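Local coordinates for protein putative peptidase (Chlamydophila abortus, PDB 3CE2) that is a putative zinc-dependent oligopeptidase of the M3B (PepF) family, which probably degrades a variety of small bioactive peptides, at residues I295-S300 with F598-I603; L439-M444 with T459-T464; A545-E550 with S582-G587. All coordinates share one frame; numbering follows the deposited sequence.

Contact 1 (I295-S300 with F598-I603); sequences ITKYFS and FIEKKI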
loop_
_atom_site.group_PDB
_atom_site.type_symbol
_atom_site.label_atom_id
_atom_site.label_comp_id
_atom_site.label_asym_id
_atom_site.label_seq_id
_atom_site.Cartn_x
_atom_site.Cartn_y
_atom_site.Cartn_z
ATOM N N ILE A 295 -17.352 5.298 -15.138
ATOM C CA ILE A 295 -18.151 4.565 -14.172
ATOM C C ILE A 295 -19.494 4.267 -14.826
ATOM O O ILE A 295 -19.906 3.107 -14.915
ATOM C CB ILE A 295 -18.337 5.367 -12.841
ATOM C CG1 ILE A 295 -17.026 5.457 -12.069
ATOM C CG2 ILE A 295 -19.368 4.730 -11.928
ATOM C CD1 ILE A 295 -17.056 6.538 -11.023
ATOM N N THR A 296 -20.161 5.307 -15.318
ATOM C CA THR A 296 -21.454 5.113 -15.969
ATOM C C THR A 296 -21.396 3.981 -16.991
ATOM O O THR A 296 -22.221 3.079 -16.948
ATOM C CB THR A 296 -21.908 6.370 -16.672
ATOM O OG1 THR A 296 -21.666 7.505 -15.830
ATOM C CG2 THR A 296 -23.350 6.280 -16.975
ATOM N N LYS A 297 -20.416 3.999 -17.891
ATOM C CA LYS A 297 -20.326 2.936 -18.907
ATOM C C LYS A 297 -20.281 1.557 -18.290
ATOM O O LYS A 297 -21.111 0.708 -18.611
ATOM C CB LYS A 297 -19.099 3.100 -19.810
ATOM C CG LYS A 297 -19.374 3.745 -21.148
ATOM C CD LYS A 297 -18.068 4.142 -21.845
ATOM C CE LYS A 297 -18.326 4.822 -23.201
ATOM N NZ LYS A 297 -17.195 5.700 -23.608
ATOM N N TYR A 298 -19.303 1.349 -17.405
ATOM C CA TYR A 298 -19.017 0.023 -16.852
ATOM C C TYR A 298 -20.183 -0.543 -16.096
ATOM O O TYR A 298 -20.573 -1.677 -16.347
ATOM C CB TYR A 298 -17.792 0.029 -15.924
ATOM C CG TYR A 298 -17.537 -1.319 -15.267
ATOM C CD1 TYR A 298 -17.511 -2.495 -16.028
ATOM C CD2 TYR A 298 -17.320 -1.422 -13.885
ATOM C CE1 TYR A 298 -17.274 -3.737 -15.436
ATOM C CE2 TYR A 298 -17.085 -2.664 -13.279
ATOM C CZ TYR A 298 -17.061 -3.811 -14.064
ATOM O OH TYR A 298 -16.818 -5.023 -13.480
ATOM N N PHE A 299 -20.737 0.242 -15.171
ATOM C CA PHE A 299 -21.885 -0.210 -14.392
ATOM C C PHE A 299 -23.135 -0.559 -15.206
ATOM O O PHE A 299 -23.852 -1.482 -14.840
ATOM C CB PHE A 299 -22.219 0.768 -13.268
ATOM C CG PHE A 299 -21.200 0.795 -12.163
ATOM C CD1 PHE A 299 -20.204 -0.185 -12.084
ATOM C CD2 PHE A 299 -21.254 1.776 -11.175
ATOM C CE1 PHE A 299 -19.253 -0.178 -11.062
ATOM C CE2 PHE A 299 -20.306 1.802 -10.136
ATOM C CZ PHE A 299 -19.299 0.817 -10.085
ATOM N N SER A 300 -23.412 0.138 -16.309
ATOM C CA SER A 300 -24.597 -0.228 -17.104
ATOM C C SER A 300 -24.389 -1.580 -17.744
ATOM O O SER A 300 -25.332 -2.360 -17.901
ATOM C CB SER A 300 -24.887 0.772 -18.209
ATOM O OG SER A 300 -24.225 1.980 -17.951
ATOM N N PHE A 598 -6.339 2.206 -21.278
ATOM C CA PHE A 598 -6.369 0.814 -20.901
ATOM C C PHE A 598 -7.764 0.407 -20.425
ATOM O O PHE A 598 -8.280 -0.643 -20.798
ATOM C CB PHE A 598 -5.353 0.586 -19.785
ATOM C CG PHE A 598 -5.220 -0.841 -19.375
ATOM C CD1 PHE A 598 -4.167 -1.617 -19.858
ATOM C CD2 PHE A 598 -6.136 -1.411 -18.505
ATOM C CE1 PHE A 598 -4.036 -2.937 -19.478
ATOM C CE2 PHE A 598 -6.015 -2.742 -18.124
ATOM C CZ PHE A 598 -4.969 -3.509 -18.613
ATOM N N ILE A 599 -8.374 1.245 -19.599
ATOM C CA ILE A 599 -9.655 0.902 -19.025
ATOM C C ILE A 599 -10.717 0.887 -20.118
ATOM O O ILE A 599 -11.504 -0.059 -20.218
ATOM C CB ILE A 599 -9.996 1.876 -17.898
ATOM C CG1 ILE A 599 -8.975 1.713 -16.773
ATOM C CG2 ILE A 599 -11.374 1.643 -17.364
ATOM C CD1 ILE A 599 -8.857 2.912 -15.914
ATOM N N GLU A 600 -10.706 1.915 -20.961
ATOM C CA GLU A 600 -11.655 2.022 -22.054
ATOM C C GLU A 600 -11.601 0.795 -22.924
ATOM O O GLU A 600 -12.638 0.250 -23.326
ATOM C CB GLU A 600 -11.321 3.236 -22.896
ATOM C CG GLU A 600 -12.255 3.477 -24.050
ATOM C CD GLU A 600 -13.561 4.095 -23.614
ATOM O OE1 GLU A 600 -13.523 5.173 -22.973
ATOM O OE2 GLU A 600 -14.623 3.501 -23.920
ATOM N N LYS A 601 -10.390 0.337 -23.210
ATOM C CA LYS A 601 -10.257 -0.807 -24.079
ATOM C C LYS A 601 -10.936 -2.010 -23.461
ATOM O O LYS A 601 -11.597 -2.785 -24.148
ATOM C CB LYS A 601 -8.801 -1.125 -24.346
ATOM C CG LYS A 601 -8.643 -2.096 -25.455
ATOM C CD LYS A 601 -7.298 -2.760 -25.425
ATOM C CE LYS A 601 -7.308 -3.930 -26.401
ATOM N NZ LYS A 601 -6.383 -5.015 -26.009
ATOM N N LYS A 602 -10.781 -2.158 -22.151
ATOM C CA LYS A 602 -11.280 -3.342 -21.463
ATOM C C LYS A 602 -12.801 -3.275 -21.357
ATOM O O LYS A 602 -13.482 -4.296 -21.488
ATOM C CB LYS A 602 -10.664 -3.435 -20.070
ATOM C CG LYS A 602 -9.214 -3.808 -20.058
ATOM C CD LYS A 602 -9.024 -5.290 -20.065
ATOM C CE LYS A 602 -7.564 -5.656 -20.186
ATOM N NZ LYS A 602 -7.225 -5.668 -21.631
ATOM N N ILE A 603 -13.336 -2.074 -21.124
ATOM C CA ILE A 603 -14.782 -1.920 -21.071
ATOM C C ILE A 603 -15.391 -2.318 -22.414
ATOM O O ILE A 603 -16.419 -2.982 -22.452
ATOM C CB ILE A 603 -15.203 -0.487 -20.703
ATOM C CG1 ILE A 603 -14.760 -0.157 -19.277
ATOM C CG2 ILE A 603 -16.705 -0.315 -20.836
ATOM C CD1 ILE A 603 -15.130 1.223 -18.836
#

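Contact 2 (L439-M444 with T459-T464); sequences LLMDSM and TRCLDT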
loop_
_atom_site.group_PDB
_atom_site.type_symbol
_atom_site.label_atom_id
_atom_site.label_comp_id
_atom_site.label_asym_id
_atom_site.label_seq_id
_atom_site.Cartn_x
_atom_site.Cartn_y
_atom_site.Cartn_z
ATOM N N LEU A 439 -1.175 -7.409 -15.958
ATOM C CA LEU A 439 -0.548 -8.138 -17.041
ATOM C C LEU A 439 -1.048 -9.574 -17.103
ATOM O O LEU A 439 -1.385 -10.068 -18.168
ATOM C CB LEU A 439 0.959 -8.138 -16.828
ATOM C CG LEU A 439 1.859 -8.649 -17.957
ATOM C CD1 LEU A 439 1.301 -8.338 -19.372
ATOM C CD2 LEU A 439 3.277 -8.087 -17.761
ATOM N N LEU A 440 -1.065 -10.259 -15.965
ATOM C CA LEU A 440 -1.515 -11.649 -15.932
ATOM C C LEU A 440 -2.933 -11.787 -16.526
ATOM O O LEU A 440 -3.151 -12.567 -17.450
ATOM C CB LEU A 440 -1.457 -12.170 -14.506
ATOM C CG LEU A 440 -2.189 -13.467 -14.187
ATOM C CD1 LEU A 440 -1.398 -14.641 -14.662
ATOM C CD2 LEU A 440 -2.446 -13.594 -12.690
ATOM N N MET A 441 -3.890 -11.026 -15.997
ATOM C CA MET A 441 -5.235 -10.960 -16.567
ATOM C C MET A 441 -5.239 -10.561 -18.060
ATOM O O MET A 441 -5.899 -11.190 -18.881
ATOM C CB MET A 441 -6.125 -10.014 -15.757
ATOM C CG MET A 441 -6.643 -10.574 -14.439
ATOM S SD MET A 441 -7.397 -9.239 -13.454
ATOM C CE MET A 441 -7.343 -9.978 -11.823
ATOM N N ASP A 442 -4.501 -9.534 -18.423
ATOM C CA ASP A 442 -4.399 -9.187 -19.827
ATOM C C ASP A 442 -3.994 -10.363 -20.706
ATOM O O ASP A 442 -4.617 -10.622 -21.733
ATOM C CB ASP A 442 -3.406 -8.066 -20.040
ATOM C CG ASP A 442 -3.421 -7.567 -21.463
ATOM O OD1 ASP A 442 -4.412 -6.897 -21.805
ATOM O OD2 ASP A 442 -2.469 -7.851 -22.236
ATOM N N SER A 443 -2.939 -11.063 -20.311
ATOM C CA SER A 443 -2.430 -12.185 -21.084
ATOM C C SER A 443 -3.388 -13.355 -21.110
ATOM O O SER A 443 -3.486 -14.041 -22.126
ATOM C CB SER A 443 -1.093 -12.663 -20.535
ATOM O OG SER A 443 -0.091 -11.690 -20.743
ATOM N N MET A 444 -4.084 -13.589 -19.995
ATOM C CA MET A 444 -5.014 -14.716 -19.901
ATOM C C MET A 444 -6.231 -14.503 -20.788
ATOM O O MET A 444 -6.779 -15.466 -21.306
ATOM C CB MET A 444 -5.448 -14.993 -18.457
ATOM C CG MET A 444 -4.404 -15.702 -17.644
ATOM S SD MET A 444 -4.982 -16.127 -15.991
ATOM C CE MET A 444 -5.953 -17.590 -16.385
ATOM N N THR A 459 -14.222 -9.014 -15.510
ATOM C CA THR A 459 -15.027 -8.472 -14.439
ATOM C C THR A 459 -14.155 -8.231 -13.203
ATOM O O THR A 459 -14.278 -7.196 -12.540
ATOM C CB THR A 459 -16.234 -9.379 -14.144
ATOM O OG1 THR A 459 -17.198 -9.205 -15.189
ATOM C CG2 THR A 459 -16.875 -8.990 -12.845
ATOM N N ARG A 460 -13.244 -9.168 -12.930
ATOM C CA ARG A 460 -12.388 -9.070 -11.766
ATOM C C ARG A 460 -11.465 -7.866 -11.913
ATOM O O ARG A 460 -11.225 -7.094 -10.972
ATOM C CB ARG A 460 -11.573 -10.345 -11.600
ATOM C CG ARG A 460 -10.866 -10.417 -10.257
ATOM C CD ARG A 460 -10.372 -11.809 -9.958
ATOM N NE ARG A 460 -9.459 -12.278 -10.998
ATOM C CZ ARG A 460 -9.765 -13.182 -11.926
ATOM N NH1 ARG A 460 -8.857 -13.526 -12.828
ATOM N NH2 ARG A 460 -10.970 -13.745 -11.952
ATOM N N CYS A 461 -10.978 -7.717 -13.129
ATOM C CA CYS A 461 -10.093 -6.654 -13.497
ATOM C C CYS A 461 -10.737 -5.263 -13.436
ATOM O O CYS A 461 -10.124 -4.311 -12.959
ATOM C CB CYS A 461 -9.586 -6.937 -14.903
ATOM S SG CYS A 461 -8.773 -5.555 -15.628
ATOM N N LEU A 462 -11.967 -5.115 -13.903
ATOM C CA LEU A 462 -12.570 -3.793 -13.826
ATOM C C LEU A 462 -13.033 -3.461 -12.411
ATOM O O LEU A 462 -12.872 -2.324 -11.949
ATOM C CB LEU A 462 -13.663 -3.619 -14.876
ATOM C CG LEU A 462 -13.071 -3.646 -16.300
ATOM C CD1 LEU A 462 -14.052 -4.126 -17.350
ATOM C CD2 LEU A 462 -12.473 -2.281 -16.705
ATOM N N ASP A 463 -13.575 -4.449 -11.703
ATOM C CA ASP A 463 -13.961 -4.241 -10.292
ATOM C C ASP A 463 -12.769 -3.677 -9.499
ATOM O O ASP A 463 -12.911 -2.726 -8.712
ATOM C CB ASP A 463 -14.440 -5.551 -9.642
ATOM C CG ASP A 463 -15.820 -6.037 -10.175
ATOM O OD1 ASP A 463 -16.575 -5.257 -10.835
ATOM O OD2 ASP A 463 -16.144 -7.228 -9.914
ATOM N N THR A 464 -11.597 -4.271 -9.723
ATOM C CA THR A 464 -10.366 -3.854 -9.071
ATOM C C THR A 464 -9.998 -2.428 -9.466
ATOM O O THR A 464 -9.765 -1.565 -8.612
ATOM C CB THR A 464 -9.221 -4.773 -9.499
ATOM O OG1 THR A 464 -9.461 -6.079 -8.980
ATOM C CG2 THR A 464 -7.893 -4.266 -9.001
#

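Contact 3 (A545-E550 with S582-G587); sequences ALCFLE and SGLDMG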
loop_
_atom_site.group_PDB
_atom_site.type_symbol
_atom_site.label_atom_id
_atom_site.label_comp_id
_atom_site.label_asym_id
_atom_site.label_seq_id
_atom_site.Cartn_x
_atom_site.Cartn_y
_atom_site.Cartn_z
ATOM N N ALA A 545 0.805 2.139 -12.761
ATOM C CA ALA A 545 0.955 0.741 -13.182
ATOM C C ALA A 545 0.299 0.549 -14.543
ATOM O O ALA A 545 0.877 -0.070 -15.440
ATOM C CB ALA A 545 0.326 -0.188 -12.169
ATOM N N LEU A 546 -0.910 1.102 -14.687
ATOM C CA LEU A 546 -1.659 0.983 -15.918
ATOM C C LEU A 546 -0.995 1.731 -17.075
ATOM O O LEU A 546 -0.993 1.257 -18.209
ATOM C CB LEU A 546 -3.082 1.476 -15.707
ATOM C CG LEU A 546 -3.933 0.565 -14.835
ATOM C CD1 LEU A 546 -5.309 1.111 -14.825
ATOM C CD2 LEU A 546 -3.942 -0.850 -15.364
ATOM N N CYS A 547 -0.425 2.888 -16.775
ATOM C CA CYS A 547 0.338 3.655 -17.751
ATOM C C CYS A 547 1.536 2.885 -18.260
ATOM O O CYS A 547 1.660 2.635 -19.452
ATOM C CB CYS A 547 0.808 4.964 -17.131
ATOM S SG CYS A 547 1.777 6.015 -18.239
ATOM N N PHE A 548 2.427 2.505 -17.358
ATOM C CA PHE A 548 3.576 1.666 -17.710
ATOM C C PHE A 548 3.160 0.468 -18.524
ATOM O O PHE A 548 3.749 0.157 -19.557
ATOM C CB PHE A 548 4.233 1.168 -16.447
ATOM C CG PHE A 548 5.267 2.088 -15.910
ATOM C CD1 PHE A 548 6.261 2.582 -16.738
ATOM C CD2 PHE A 548 5.281 2.422 -14.579
ATOM C CE1 PHE A 548 7.233 3.416 -16.240
ATOM C CE2 PHE A 548 6.249 3.246 -14.071
ATOM C CZ PHE A 548 7.216 3.752 -14.896
ATOM N N LEU A 549 2.119 -0.199 -18.063
ATOM C CA LEU A 549 1.651 -1.414 -18.736
ATOM C C LEU A 549 1.146 -1.163 -20.164
ATOM O O LEU A 549 1.488 -1.898 -21.100
ATOM C CB LEU A 549 0.580 -2.116 -17.884
ATOM C CG LEU A 549 0.036 -3.388 -18.508
ATOM C CD1 LEU A 549 1.163 -4.367 -18.828
ATOM C CD2 LEU A 549 -1.015 -4.016 -17.608
ATOM N N GLU A 550 0.338 -0.120 -20.333
ATOM C CA GLU A 550 -0.222 0.208 -21.642
ATOM C C GLU A 550 0.891 0.488 -22.663
ATOM O O GLU A 550 0.867 -0.038 -23.773
ATOM C CB GLU A 550 -1.163 1.401 -21.519
ATOM C CG GLU A 550 -1.800 1.867 -22.834
ATOM C CD GLU A 550 -2.977 1.005 -23.276
ATOM O OE1 GLU A 550 -3.178 -0.102 -22.714
ATOM O OE2 GLU A 550 -3.706 1.447 -24.189
ATOM N N SER A 582 11.503 7.968 -15.602
ATOM C CA SER A 582 11.001 6.765 -16.278
ATOM C C SER A 582 9.900 7.019 -17.306
ATOM O O SER A 582 9.252 6.073 -17.765
ATOM C CB SER A 582 10.478 5.772 -15.250
ATOM O OG SER A 582 11.502 5.375 -14.366
ATOM N N GLY A 583 9.679 8.287 -17.655
ATOM C CA GLY A 583 8.707 8.664 -18.699
ATOM C C GLY A 583 7.281 8.918 -18.242
ATOM O O GLY A 583 6.407 9.146 -19.069
ATOM N N LEU A 584 7.030 8.860 -16.932
ATOM C CA LEU A 584 5.715 9.183 -16.391
ATOM C C LEU A 584 5.759 10.536 -15.725
ATOM O O LEU A 584 6.333 10.680 -14.665
ATOM C CB LEU A 584 5.271 8.147 -15.366
ATOM C CG LEU A 584 4.394 7.055 -15.961
ATOM C CD1 LEU A 584 5.101 6.434 -17.166
ATOM C CD2 LEU A 584 4.047 5.997 -14.937
ATOM N N ASP A 585 5.159 11.541 -16.332
ATOM C CA ASP A 585 5.155 12.830 -15.691
ATOM C C ASP A 585 3.804 13.099 -15.031
ATOM O O ASP A 585 2.861 13.577 -15.679
ATOM C CB ASP A 585 5.505 13.916 -16.699
ATOM C CG ASP A 585 5.753 15.262 -16.043
ATOM O OD1 ASP A 585 5.287 15.489 -14.898
ATOM O OD2 ASP A 585 6.412 16.099 -16.697
ATOM N N MET A 586 3.716 12.783 -13.741
ATOM C CA MET A 586 2.468 12.929 -13.000
ATOM C C MET A 586 2.117 14.399 -12.879
ATOM O O MET A 586 1.011 14.744 -12.499
ATOM C CB MET A 586 2.573 12.310 -11.607
ATOM C CG MET A 586 3.121 10.894 -11.569
ATOM S SD MET A 586 2.042 9.686 -12.374
ATOM C CE MET A 586 0.621 9.672 -11.267
ATOM N N GLY A 587 3.067 15.269 -13.194
ATOM C CA GLY A 587 2.789 16.701 -13.234
ATOM C C GLY A 587 1.928 17.040 -14.445
ATOM O O GLY A 587 1.422 18.155 -14.575
#

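Contact 1 (I295-S300 with F598-I603)
Ile603 sends its two branches to neighbouring residues of segment 295-300. Its CD1 meets Tyr298 CB at 4.1 Å, whereas its CG2 lies 4.3 Å from Lys297 CB, at the root of the lysine chain. The ethyl arm of the isoleucine is fully extended (chi2 180°), which carries CD1 to the tyrosine while CG2 stays beside the lysine. Apolar contact is thus confined to the base of each 295-300 side chain; the phenol ring of Tyr298, with CG anti to the backbone N (chi1 176°), runs away from the isoleucine toward helix 451-487.

A polar contact lies about one helical turn earlier on the second helix. Lys297 reaches out with a chain extended beyond CG and crosses the bent side chain of Glu600, so that NZ comes to 3.4 Å from Glu600 OE2. This is a salt bridge whose hydrogen bond is weak; Glu600 OE1 lies farther from the same NZ, at 3.8 Å. The ammonium group therefore leans on one carboxylate oxygen. Lys297 is exposed, and this ion pair borders the more buried Tyr298-Ile603 packing.

What positions the tyrosine lies beyond both segments. Tyr298 OH is hydrogen-bonded to Asp463 OD1, and its ring meets that of Phe466 with the two planes nearly parallel, so both the hydroxyl and the ring find partners on helix 451-487.

The helices approach with their N-to-C directions only 26° apart, and their short axes come no nearer than 10.8 Å, a wide spacing bridged by side chains. The contact joins helix 292-306 to the C-terminal helix 590-607, away from the metal sites. Helix 451-487 packs against both, receiving Ile295 from the first and Ile599 from the second, while Phe598 turns toward helix 536-553.

Contact 2 (L439-M444 with T459-T464)
Met441 and Cys461 meet where helices 431-447 and 451-487, joined by a short link, run back along each other as a helical hairpin. The helices belong to the M3 metallopeptidase fold, and the first of them directly follows the zinc ligand Glu430.

The apolar part is made by the sulfur of the methionine. Met441 SD sits 3.5 Å from Cys461 CB and 3.7 Å from Cys461 CA, lying against these two atoms rather than the thiol. With CG beside the backbone N (chi1 -77°) and the rest of the chain extended, the methionine spans the space between the helices.

A second kind of contact sets a methyl against a cationic chain. Met441 CE lies 3.9 Å from Arg460 CG and 4.0 Å from Arg460 CD, and meets the guanidinium obliquely. The arginine is bent at chi3 (58°), which brings NE to the methyl as well, although how close the two come is doubtful at this resolution. Arg460 additionally touches Leu394 of helix 394-416, which carries the zinc ligands His402 and His406.

Within the second helix, Arg460 O accepts from Thr464 N and, at 2.8 Å, from Thr464 OG1, the two donors arriving from opposite faces of the carbonyl plane.

Contact 3 (A545-E550 with S582-G587)
Leu584 sets its CD2 methyl over one face of the Phe548 ring while, two residues earlier in the same loop, Ser582 meets that ring at its edge. The loop leaves helix 575-581 through a Schellman motif, with Gly583 as its C-prime residue at positive phi: Leu584 N pairs with Leu579 O and Gly583 N with Lys580 O. Ser582 and Leu584, on either side of this glycine in sequence, both face helix 536-553 within the M3 peptidase fold.

The leucine makes a CH-pi contact: its CD2 stands 3.8 Å from the centroid of the Phe548 ring, only 19° off the ring normal and shifted toward the rim, with CE2 the nearest ring atom. CD1 meets the SG of Cys547, which precedes Phe548 on the helix, at 3.5 Å and also lies against Phe548 CE1, so the leucine fork packs on both residues. With SG anti to the backbone N (chi1 180°), the thiol of Cys547 points to the leucine's CG and CD1.

At the ring edge, Ser582 CB lies in the ring plane, 3.9 Å from Phe548 CZ, and the Ser582 O is 3.7 Å from Phe548 CE1. The serine hydroxyl is engaged elsewhere, with Ile578 O. Tyr563 and Phe566 add further aromatic neighbours to Phe548.

Beyond the packing, the loop closes an Asx turn in which Gly587 N reaches Asp585 OD1 at 2.8 Å in a bent bond, on the anti side and 23° out of the carboxylate plane.

Contact 1 brings together parts of the chain almost 300 residues apart, and contacts 2 and 3 both fall in the sequence between them. Contacts 1 and 2, with centres about 13 Å apart, share a salt bridge of 3.1 Å between Lys602 NZ and Asp442 OD1. Contact 3 lies about 20 Å from contact 1 and joins it through apolar packing, Phe598 CE1 against Leu549 CD2 at 3.7 Å. Contacts 2 and 3 meet through Leu439 and Leu549. Both lie near, but not at, the zinc site of His402, His406 and Glu430: the Met441 side chain is about 10 Å from that of His402, and the Phe548 side chain about 11 Å from that of Glu430. Contact 1 lies away from the metal sites.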